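Local coordinates for protein cellobiose 2-epimerase (PDB 5ZHB) that catalyses the reversible epimerisation at C2 of the reducing-end glucose of cellobiose, giving 4-O-beta-D-glucopyranosyl-D-mannose, at residues 26-31 with 98-103; 85-90 with 134-139; 189-194 with 373-378; 74-79 with 122-127. All coordinates share one frame; numbering follows the deposited sequence.

Overall arrangement
Reading from the N terminus, interaction 1 joins the loop after helix 2-21 to the turn between strands 97-98 and 106-110. Within that span interaction 4 opens, on helix 69-86, and closes on helix 111-128; interaction 2 starts at the end of the same helix 69-86 and closes on helix 131-145. Interactions 1, 2 and 4 therefore cross one another along the chain. They also touch in space: Y31 OH probably hydrogen-bonds Q74 OE1, Y85 packs on G102, and L134 on Y125. Interaction 3 opens after all three have closed and ties helix 183-199 to the last helix, 375-387, close to the spatial centre of the protein.

Interaction 1 (26-31 with 98-103)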
# COMPACT_ATOMS: atom_id res chain seq x y z
N ASP A 26 6.69 21.65 10.78
CA ASP A 26 5.87 22.42 11.71
C ASP A 26 5.40 23.72 11.08
O ASP A 26 4.26 24.11 11.28
CB ASP A 26 6.60 22.66 13.03
CG ASP A 26 6.90 21.40 13.81
OD1 ASP A 26 5.94 20.63 14.06
OD2 ASP A 26 8.09 21.16 14.11
N GLU A 27 6.26 24.35 10.29
CA GLU A 27 5.93 25.65 9.70
C GLU A 27 4.84 25.48 8.64
O GLU A 27 3.86 26.20 8.65
CB GLU A 27 7.18 26.29 9.11
CG GLU A 27 7.05 27.79 8.85
CD GLU A 27 8.08 28.36 7.89
OE1 GLU A 27 9.27 27.99 7.96
OE2 GLU A 27 7.69 29.20 7.05
N ASN A 28 4.99 24.50 7.73
CA ASN A 28 4.15 24.45 6.55
C ASN A 28 3.16 23.29 6.61
O ASN A 28 2.23 23.27 5.81
CB ASN A 28 5.00 24.49 5.29
CG ASN A 28 5.72 25.81 5.12
OD1 ASN A 28 6.89 25.85 4.73
ND2 ASN A 28 5.01 26.91 5.35
N GLY A 29 3.29 22.37 7.58
CA GLY A 29 2.32 21.29 7.75
C GLY A 29 2.82 19.99 7.11
O GLY A 29 3.67 20.02 6.23
N GLY A 30 2.31 18.86 7.59
CA GLY A 30 2.70 17.54 7.09
C GLY A 30 4.19 17.26 7.26
O GLY A 30 4.80 17.67 8.25
N TYR A 31 4.75 16.58 6.24
CA TYR A 31 6.12 16.10 6.23
C TYR A 31 6.81 16.57 4.96
O TYR A 31 6.18 16.65 3.90
CB TYR A 31 6.10 14.57 6.37
CG TYR A 31 5.54 14.15 7.71
CD1 TYR A 31 4.18 14.18 7.95
CD2 TYR A 31 6.39 13.79 8.75
CE1 TYR A 31 3.66 13.87 9.19
CE2 TYR A 31 5.88 13.47 10.00
CZ TYR A 31 4.52 13.53 10.22
OH TYR A 31 4.00 13.20 11.44
N VAL A 98 0.18 18.45 -3.62
CA VAL A 98 0.20 19.85 -3.22
C VAL A 98 1.66 20.30 -3.12
O VAL A 98 2.57 19.49 -3.06
CB VAL A 98 -0.58 20.09 -1.91
CG1 VAL A 98 -2.07 19.79 -2.08
CG2 VAL A 98 -0.00 19.32 -0.73
N ASP A 99 1.88 21.62 -3.12
CA ASP A 99 3.22 22.17 -2.99
C ASP A 99 3.55 22.17 -1.51
O ASP A 99 2.72 21.80 -0.69
CB ASP A 99 3.33 23.54 -3.66
CG ASP A 99 2.53 24.66 -3.01
OD1 ASP A 99 2.04 24.46 -1.88
OD2 ASP A 99 2.35 25.71 -3.65
N TYR A 100 4.73 22.67 -1.15
CA TYR A 100 5.20 22.55 0.22
C TYR A 100 4.35 23.39 1.19
O TYR A 100 4.42 23.12 2.39
CB TYR A 100 6.69 22.88 0.26
CG TYR A 100 7.06 24.36 0.22
CD1 TYR A 100 7.03 25.05 -0.98
CD2 TYR A 100 7.53 25.01 1.35
CE1 TYR A 100 7.40 26.38 -1.05
CE2 TYR A 100 7.90 26.35 1.30
CZ TYR A 100 7.84 27.03 0.09
OH TYR A 100 8.20 28.34 -0.05
N LYS A 101 3.59 24.37 0.68
CA LYS A 101 2.69 25.13 1.55
C LYS A 101 1.25 24.61 1.50
O LYS A 101 0.37 25.18 2.12
CB LYS A 101 2.75 26.60 1.13
CG LYS A 101 4.11 27.25 1.33
CD LYS A 101 4.07 28.76 1.18
CE LYS A 101 5.35 29.31 0.64
NZ LYS A 101 5.21 30.72 0.25
N GLY A 102 1.00 23.54 0.75
CA GLY A 102 -0.32 22.93 0.75
C GLY A 102 -1.23 23.50 -0.33
O GLY A 102 -2.39 23.14 -0.40
N ASN A 103 -0.68 24.34 -1.21
CA ASN A 103 -1.45 24.75 -2.37
C ASN A 103 -1.49 23.62 -3.39
O ASN A 103 -0.45 23.00 -3.64
CB ASN A 103 -0.88 25.96 -3.10
CG ASN A 103 -0.63 27.12 -2.18
OD1 ASN A 103 -1.56 27.62 -1.58
ND2 ASN A 103 0.62 27.56 -2.05
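N28 meets Y100 and K101 where two loops come together at the surface of the (alpha/alpha)6 barrel, the fold of this epimerase family. One loop follows helix 2-21. The other, after strand 97-98, is a type I beta turn from D99 to G102 that also carries an Asx turn. The two segments make no direct hydrogen bond, and the 142 Å² buried between them comes from van der Waals contact.

That contact is carried by the N28 side chain, whose CB lies 3.3 Å from Y100 O. Its amide oxygen, OD1, stands 3.5 Å from Y100 CD2, with the amide and ring planes 85° apart. The approach to the ring is oblique. ND2 of the same amide runs alongside K101, 4.1 Å from CG. The Y100 ring has its CG wedged between backbone N and carbonyl carbon (chi1 78°), and this rotation lets K101 CG sit 3.8 Å above the plane of the Y100 ring, over its centre.

Polar linkage between the loops is indirect: K47 NZ, from strand 47-48, donates to both G29 O and Y100 O, bridging the two backbones.

Hydrogen bonds within the turn fix its shape. G102 N donates to D99 O, closing the beta turn, and N103 ND2 reaches D99 OD2 at 3.0 Å through the syn lone pair. D99 OD1 accepts two backbone N-H groups from opposite faces of the carboxylate: K101 N at 3.0 Å on one and N103 N at 2.8 Å on the other.

Interaction 2 (85-90 with 134-139); sequences YVFDHQ and LDYAKQ
The F87 ring receives Y136 over one face, with Y136 CE1 4.1 Å above the plane of the F87 ring and over its centre. The edge of Y136 is turned toward that face, an edge-to-face pair with centroids 5.2 Å apart and planes inclined at 55°. The H89 ring is used differently: Y136 OH comes in at its edge, near the plane, 3.4 Å from H89 CE1. Across one face of H89 lies F87 CD1, offset toward the rim, and the two rings of segment 85-90 thus back each other as they meet the tyrosine. H89 NE2 finds its polar partner in T83 O.

Helix 69-86 of the (alpha/alpha)6 barrel ends just before F87, which has already left helical backbone angles, and CG of F87 anti to the backbone N (chi1 -167°) directs the ring to helix 131-145. Y136 also lies against Y79 and T83 of helix 69-86.

One helical turn beyond Y136, Q139 places OE1 3.7 Å from F87 CZ, its amide plane 82° from the ring. The other end of this amide is held: Q139 NE2 donates to D135 OD2 at 3.1 Å, with the carboxylate oxygen in the plane of the amide. Next in the chain after F87, D88 OD1 accepts from Q90 N in an Asx turn, while D88 OD2 makes salt bridges with K109 and R162.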
# COMPACT_ATOMS: atom_id res chain seq x y z
N TYR A 85 -5.27 20.80 3.65
CA TYR A 85 -4.70 21.12 2.35
C TYR A 85 -4.94 20.05 1.27
O TYR A 85 -5.13 20.41 0.12
CB TYR A 85 -3.21 21.39 2.58
CG TYR A 85 -2.99 22.61 3.46
CD1 TYR A 85 -3.22 23.91 2.98
CD2 TYR A 85 -2.61 22.47 4.79
CE1 TYR A 85 -3.07 25.01 3.81
CE2 TYR A 85 -2.44 23.57 5.62
CZ TYR A 85 -2.68 24.84 5.13
OH TYR A 85 -2.51 25.89 5.99
N VAL A 86 -4.84 18.75 1.60
CA VAL A 86 -4.86 17.74 0.54
C VAL A 86 -6.30 17.53 0.07
O VAL A 86 -6.52 17.30 -1.12
CB VAL A 86 -4.20 16.40 0.94
CG1 VAL A 86 -4.37 15.32 -0.15
CG2 VAL A 86 -2.75 16.59 1.33
N PHE A 87 -7.27 17.62 0.99
CA PHE A 87 -8.69 17.57 0.67
C PHE A 87 -9.06 18.85 -0.07
O PHE A 87 -8.66 19.94 0.34
CB PHE A 87 -9.56 17.35 1.92
CG PHE A 87 -11.01 16.98 1.63
CD1 PHE A 87 -11.97 17.97 1.40
CD2 PHE A 87 -11.43 15.65 1.55
CE1 PHE A 87 -13.30 17.64 1.12
CE2 PHE A 87 -12.76 15.31 1.26
CZ PHE A 87 -13.69 16.31 1.04
N ASP A 88 -9.79 18.70 -1.17
CA ASP A 88 -10.26 19.83 -1.96
C ASP A 88 -11.63 20.25 -1.41
O ASP A 88 -12.62 19.57 -1.67
CB ASP A 88 -10.39 19.39 -3.41
CG ASP A 88 -11.04 20.40 -4.36
OD1 ASP A 88 -11.48 21.50 -3.89
OD2 ASP A 88 -11.05 20.08 -5.56
N HIS A 89 -11.69 21.30 -0.60
CA HIS A 89 -12.96 21.61 0.06
C HIS A 89 -14.02 22.14 -0.91
O HIS A 89 -15.20 22.13 -0.56
CB HIS A 89 -12.79 22.51 1.28
CG HIS A 89 -12.03 21.83 2.35
ND1 HIS A 89 -12.59 21.00 3.30
CD2 HIS A 89 -10.70 21.85 2.57
CE1 HIS A 89 -11.62 20.57 4.08
NE2 HIS A 89 -10.47 21.08 3.66
N GLN A 90 -13.62 22.55 -2.11
CA GLN A 90 -14.58 22.99 -3.12
C GLN A 90 -15.15 21.81 -3.93
O GLN A 90 -16.36 21.61 -3.93
CB GLN A 90 -13.95 24.08 -3.98
CG GLN A 90 -14.96 24.65 -4.97
CD GLN A 90 -14.54 25.93 -5.67
OE1 GLN A 90 -13.39 26.36 -5.61
NE2 GLN A 90 -15.49 26.53 -6.38
N LEU A 134 -14.10 10.04 10.47
CA LEU A 134 -14.94 8.98 9.94
C LEU A 134 -15.88 9.52 8.85
O LEU A 134 -16.09 8.84 7.85
CB LEU A 134 -15.72 8.27 11.05
CG LEU A 134 -16.74 7.22 10.57
CD1 LEU A 134 -16.06 6.14 9.74
CD2 LEU A 134 -17.52 6.57 11.72
N ASP A 135 -16.44 10.73 9.06
CA ASP A 135 -17.29 11.39 8.07
C ASP A 135 -16.51 11.63 6.77
O ASP A 135 -17.03 11.52 5.67
CB ASP A 135 -17.77 12.74 8.58
CG ASP A 135 -18.63 13.56 7.62
OD1 ASP A 135 -19.71 13.06 7.22
OD2 ASP A 135 -18.21 14.68 7.24
N TYR A 136 -15.27 12.06 6.92
CA TYR A 136 -14.42 12.29 5.75
C TYR A 136 -14.27 10.97 5.00
O TYR A 136 -14.41 10.95 3.78
CB TYR A 136 -13.10 12.89 6.23
CG TYR A 136 -13.06 14.41 6.32
CD1 TYR A 136 -13.47 15.21 5.25
CD2 TYR A 136 -12.57 15.05 7.45
CE1 TYR A 136 -13.41 16.59 5.33
CE2 TYR A 136 -12.50 16.44 7.54
CZ TYR A 136 -12.91 17.21 6.47
OH TYR A 136 -12.81 18.58 6.52
N ALA A 137 -14.04 9.87 5.75
CA ALA A 137 -13.86 8.55 5.15
C ALA A 137 -15.11 8.16 4.36
O ALA A 137 -15.03 7.75 3.19
CB ALA A 137 -13.53 7.53 6.22
N LYS A 138 -16.27 8.36 4.97
CA LYS A 138 -17.53 8.08 4.31
C LYS A 138 -17.73 8.95 3.08
O LYS A 138 -18.24 8.44 2.09
CB LYS A 138 -18.71 8.18 5.29
CG LYS A 138 -18.66 7.18 6.43
CD LYS A 138 -19.95 7.11 7.25
CE LYS A 138 -19.80 6.43 8.56
NZ LYS A 138 -21.04 6.51 9.33
N GLN A 139 -17.37 10.24 3.12
CA GLN A 139 -17.47 11.05 1.91
C GLN A 139 -16.64 10.47 0.75
O GLN A 139 -17.07 10.45 -0.39
CB GLN A 139 -17.01 12.50 2.07
CG GLN A 139 -17.92 13.34 2.96
CD GLN A 139 -17.43 14.77 3.07
OE1 GLN A 139 -17.11 15.41 2.06
NE2 GLN A 139 -17.33 15.26 4.30

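Interaction 3 (189-194 with 373-378); sequences VLEAYT and CPYHNA
Extended torsions carry E191 to Y375: with CG opposite the backbone N (chi1 170°) and the chain straight again at the next bond, the carboxylate spans much of the gap between helices. Y375 answers from the opposite direction. Its chi1 of 137° lies far from any staggered position, an unusual rotation that aims the hydroxyl at the glutamate. The CA atoms of the two residues are 12.8 Å apart, and the side chains alone bridge that distance.

The contact belongs to the interior of the (alpha/alpha)6 barrel, joining helix 183-199 to the start of helix 375-387, with the centre of the contact about 4 Å from the centre of the chain. In this family the sugar-binding pocket occupies the middle of the barrel, and the central location of the contact is consistent with a place in or beside that pocket.

The link is one short hydrogen bond, Y375 OH donating to E191 OE2 at 2.6 Å. It uses the syn lone pair of OE2, and the oxygen sits in the plane of the tyrosine ring, at its edge; the carboxylate itself is turned 72° from that ring. Other partners fix the carboxylate further. H188 ND1 is hydrogen-bonded to E191 OE1, and R379 NH1 makes a salt bridge with OE2, which therefore has two partners, Y375 OH and R379 NH1. F116 meets the Y375 ring edge-to-face.

Next along the helix, H376 stacks on W307 and hydrogen-bonds E311, and it also packs against Y375: CE2 of Y375 stands 3.3 Å above the H376 ring plane, over its centre.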
# COMPACT_ATOMS: atom_id res chain seq x y z
N VAL A 189 -8.58 -0.25 -3.23
CA VAL A 189 -9.96 -0.06 -2.83
C VAL A 189 -10.34 -1.15 -1.83
O VAL A 189 -10.93 -0.86 -0.79
CB VAL A 189 -10.93 0.01 -4.02
CG1 VAL A 189 -12.39 0.01 -3.57
CG2 VAL A 189 -10.62 1.23 -4.88
N LEU A 190 -10.01 -2.41 -2.13
CA LEU A 190 -10.32 -3.51 -1.21
C LEU A 190 -9.65 -3.30 0.15
O LEU A 190 -10.27 -3.45 1.20
CB LEU A 190 -9.90 -4.81 -1.88
CG LEU A 190 -10.08 -6.08 -1.04
CD1 LEU A 190 -11.53 -6.34 -0.64
CD2 LEU A 190 -9.58 -7.22 -1.87
N GLU A 191 -8.38 -2.91 0.15
CA GLU A 191 -7.63 -2.66 1.37
C GLU A 191 -8.35 -1.60 2.21
O GLU A 191 -8.52 -1.76 3.40
CB GLU A 191 -6.23 -2.21 0.94
CG GLU A 191 -5.33 -1.66 2.04
CD GLU A 191 -4.05 -1.09 1.44
OE1 GLU A 191 -4.17 -0.21 0.56
OE2 GLU A 191 -2.97 -1.56 1.79
N ALA A 192 -8.69 -0.48 1.57
CA ALA A 192 -9.34 0.63 2.25
C ALA A 192 -10.70 0.21 2.84
O ALA A 192 -11.03 0.50 3.99
CB ALA A 192 -9.51 1.72 1.23
N TYR A 193 -11.48 -0.47 2.02
CA TYR A 193 -12.82 -0.86 2.42
C TYR A 193 -12.80 -1.88 3.54
O TYR A 193 -13.69 -1.85 4.38
CB TYR A 193 -13.60 -1.45 1.24
CG TYR A 193 -14.14 -0.44 0.24
CD1 TYR A 193 -13.76 0.90 0.27
CD2 TYR A 193 -15.05 -0.84 -0.74
CE1 TYR A 193 -14.28 1.81 -0.63
CE2 TYR A 193 -15.58 0.06 -1.64
CZ TYR A 193 -15.21 1.40 -1.58
OH TYR A 193 -15.71 2.27 -2.51
N THR A 194 -11.80 -2.79 3.55
CA THR A 194 -11.59 -3.68 4.69
C THR A 194 -11.49 -2.88 5.99
O THR A 194 -12.14 -3.23 7.00
CB THR A 194 -10.35 -4.53 4.49
OG1 THR A 194 -10.64 -5.26 3.30
CG2 THR A 194 -10.10 -5.51 5.62
N CYS A 373 7.35 6.04 1.33
CA CYS A 373 6.94 6.56 2.62
C CYS A 373 6.97 5.40 3.60
O CYS A 373 7.66 4.41 3.35
CB CYS A 373 5.67 7.38 2.45
SG CYS A 373 4.32 6.37 1.79
N PRO A 374 6.46 5.57 4.84
CA PRO A 374 6.63 4.52 5.86
C PRO A 374 5.55 3.45 5.93
O PRO A 374 5.58 2.65 6.85
CB PRO A 374 6.61 5.39 7.13
CG PRO A 374 5.57 6.43 6.84
CD PRO A 374 5.78 6.75 5.37
N TYR A 375 4.58 3.46 5.02
CA TYR A 375 3.43 2.57 5.13
C TYR A 375 3.85 1.10 4.98
O TYR A 375 3.53 0.30 5.87
CB TYR A 375 2.33 3.04 4.18
CG TYR A 375 1.56 2.02 3.35
CD1 TYR A 375 0.48 1.32 3.87
CD2 TYR A 375 1.86 1.82 2.00
CE1 TYR A 375 -0.28 0.44 3.10
CE2 TYR A 375 1.11 0.95 1.21
CZ TYR A 375 0.05 0.24 1.77
OH TYR A 375 -0.72 -0.60 0.99
N HIS A 376 4.54 0.75 3.89
CA HIS A 376 4.83 -0.66 3.63
C HIS A 376 5.70 -1.27 4.74
O HIS A 376 5.38 -2.35 5.28
CB HIS A 376 5.47 -0.85 2.27
CG HIS A 376 4.58 -0.82 1.06
ND1 HIS A 376 3.62 -1.78 0.81
CD2 HIS A 376 4.48 0.09 0.07
CE1 HIS A 376 2.96 -1.45 -0.31
NE2 HIS A 376 3.49 -0.34 -0.80
N ASN A 377 6.81 -0.62 5.04
CA ASN A 377 7.77 -1.17 5.99
C ASN A 377 7.27 -1.08 7.44
O ASN A 377 7.48 -2.04 8.20
CB ASN A 377 9.19 -0.65 5.73
CG ASN A 377 9.37 0.84 5.86
OD1 ASN A 377 8.39 1.59 5.87
ND2 ASN A 377 10.62 1.28 5.90
N ALA A 378 6.60 0.01 7.83
CA ALA A 378 5.98 0.07 9.14
C ALA A 378 4.92 -1.00 9.31
O ALA A 378 4.88 -1.68 10.34
CB ALA A 378 5.39 1.42 9.44

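Interaction 4 (74-79 with 122-127); sequences QANHAY and TEYYRV
A helix-helix interface built round one tyrosine joins helix 69-86 to helix 111-128: Y124 reaches across and lies against A75, N76 and Y79. The axes of the two short segments approach to 11.3 Å at their closest, with an angle of 136° between their N-to-C directions, a wide separation that the Y124 ring spans. The first torsion of Y124 is trans, with the ring turned away from the backbone N and towards helix 69-86.

Y79 covers one side of it. Their rings form an offset stack, centroids 4.5 Å apart and planes only 15° from parallel, with Y124 CE2 placed 3.4 Å from Y79 CG. Y79 CB adds a CH-pi contact over the same ring, 3.9 Å from the centroid of Y124. A75 CB makes an apolar contact with Y124 CD1 at 4.1 Å.

Both helices belong to the (alpha/alpha)6 barrel, and S60 of helix 49-66 also touches Y124. The stacked Y79 has its own hydroxyl bonded to E132.

At its far end Y124 OH donates to N76 OD1, a short bond of 2.6 Å whose donor is tilted 22° from the carbonyl plane of the amide. OD1 lies near the plane of the phenol ring, at its edge, while the amide stands nearly perpendicular to that ring.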
# COMPACT_ATOMS: atom_id res chain seq x y z
N GLN A 74 2.33 12.48 15.96
CA GLN A 74 2.67 12.47 14.54
C GLN A 74 1.41 12.27 13.71
O GLN A 74 1.20 12.96 12.71
CB GLN A 74 3.72 11.39 14.26
CG GLN A 74 5.01 11.58 15.04
CD GLN A 74 5.71 12.85 14.64
OE1 GLN A 74 5.84 13.17 13.46
NE2 GLN A 74 6.12 13.62 15.64
N ALA A 75 0.56 11.32 14.12
CA ALA A 75 -0.69 11.04 13.41
C ALA A 75 -1.57 12.29 13.32
O ALA A 75 -2.14 12.60 12.27
CB ALA A 75 -1.45 9.92 14.04
N ASN A 76 -1.72 13.00 14.45
CA ASN A 76 -2.49 14.25 14.44
C ASN A 76 -1.96 15.24 13.42
O ASN A 76 -2.76 15.88 12.74
CB ASN A 76 -2.47 14.95 15.80
CG ASN A 76 -3.12 14.09 16.86
OD1 ASN A 76 -4.07 13.33 16.59
ND2 ASN A 76 -2.59 14.18 18.07
N HIS A 77 -0.64 15.42 13.36
CA HIS A 77 -0.02 16.36 12.44
C HIS A 77 -0.33 15.98 10.99
O HIS A 77 -0.57 16.84 10.12
CB HIS A 77 1.49 16.38 12.71
CG HIS A 77 2.22 17.40 11.94
ND1 HIS A 77 2.14 18.73 12.29
CD2 HIS A 77 3.01 17.35 10.85
CE1 HIS A 77 2.88 19.45 11.46
NE2 HIS A 77 3.40 18.63 10.56
N ALA A 78 -0.33 14.68 10.71
CA ALA A 78 -0.64 14.19 9.38
C ALA A 78 -2.11 14.42 9.04
O ALA A 78 -2.44 14.84 7.93
CB ALA A 78 -0.24 12.73 9.25
N TYR A 79 -3.00 14.19 10.02
CA TYR A 79 -4.43 14.36 9.84
C TYR A 79 -4.78 15.80 9.46
O TYR A 79 -5.55 16.04 8.51
CB TYR A 79 -5.15 13.91 11.11
CG TYR A 79 -6.64 14.17 11.01
CD1 TYR A 79 -7.46 13.30 10.31
CD2 TYR A 79 -7.22 15.28 11.63
CE1 TYR A 79 -8.82 13.53 10.21
CE2 TYR A 79 -8.57 15.51 11.51
CZ TYR A 79 -9.37 14.63 10.81
OH TYR A 79 -10.72 14.79 10.72
N THR A 122 -9.79 5.92 8.34
CA THR A 122 -10.37 4.88 9.17
C THR A 122 -9.37 4.44 10.23
O THR A 122 -9.75 4.30 11.39
CB THR A 122 -10.95 3.74 8.34
OG1 THR A 122 -9.96 3.13 7.50
CG2 THR A 122 -12.09 4.22 7.47
N GLU A 123 -8.08 4.32 9.89
CA GLU A 123 -7.08 3.93 10.87
C GLU A 123 -6.97 5.00 11.97
O GLU A 123 -6.86 4.68 13.16
CB GLU A 123 -5.73 3.70 10.21
CG GLU A 123 -4.71 2.99 11.09
CD GLU A 123 -5.07 1.54 11.41
OE1 GLU A 123 -5.97 0.92 10.79
OE2 GLU A 123 -4.43 1.05 12.35
N TYR A 124 -7.00 6.27 11.58
CA TYR A 124 -6.92 7.35 12.54
C TYR A 124 -8.16 7.29 13.43
O TYR A 124 -8.08 7.49 14.65
CB TYR A 124 -6.78 8.67 11.78
CG TYR A 124 -6.63 9.89 12.68
CD1 TYR A 124 -5.47 10.10 13.39
CD2 TYR A 124 -7.62 10.86 12.74
CE1 TYR A 124 -5.31 11.24 14.16
CE2 TYR A 124 -7.48 11.99 13.52
CZ TYR A 124 -6.32 12.17 14.24
OH TYR A 124 -6.13 13.29 15.02
N TYR A 125 -9.31 6.96 12.83
CA TYR A 125 -10.53 6.86 13.61
C TYR A 125 -10.39 5.74 14.64
O TYR A 125 -10.82 5.89 15.78
CB TYR A 125 -11.72 6.67 12.67
CG TYR A 125 -13.03 6.57 13.43
CD1 TYR A 125 -13.68 7.72 13.89
CD2 TYR A 125 -13.58 5.33 13.74
CE1 TYR A 125 -14.89 7.63 14.58
CE2 TYR A 125 -14.76 5.23 14.45
CZ TYR A 125 -15.43 6.38 14.85
OH TYR A 125 -16.61 6.23 15.52
N ARG A 126 -9.73 4.64 14.28
CA ARG A 126 -9.57 3.53 15.21
C ARG A 126 -8.93 4.01 16.51
O ARG A 126 -9.27 3.50 17.57
CB ARG A 126 -8.78 2.35 14.62
CG ARG A 126 -9.54 1.72 13.46
CD ARG A 126 -8.77 0.65 12.72
NE ARG A 126 -8.59 -0.54 13.56
CZ ARG A 126 -7.78 -1.55 13.28
NH1 ARG A 126 -7.00 -1.52 12.21
NH2 ARG A 126 -7.72 -2.58 14.11
N VAL A 127 -7.99 4.95 16.44
CA VAL A 127 -7.25 5.34 17.63
C VAL A 127 -7.74 6.66 18.23
O VAL A 127 -7.19 7.05 19.26
CB VAL A 127 -5.72 5.39 17.39
CG1 VAL A 127 -5.20 4.03 16.93
CG2 VAL A 127 -5.29 6.48 16.41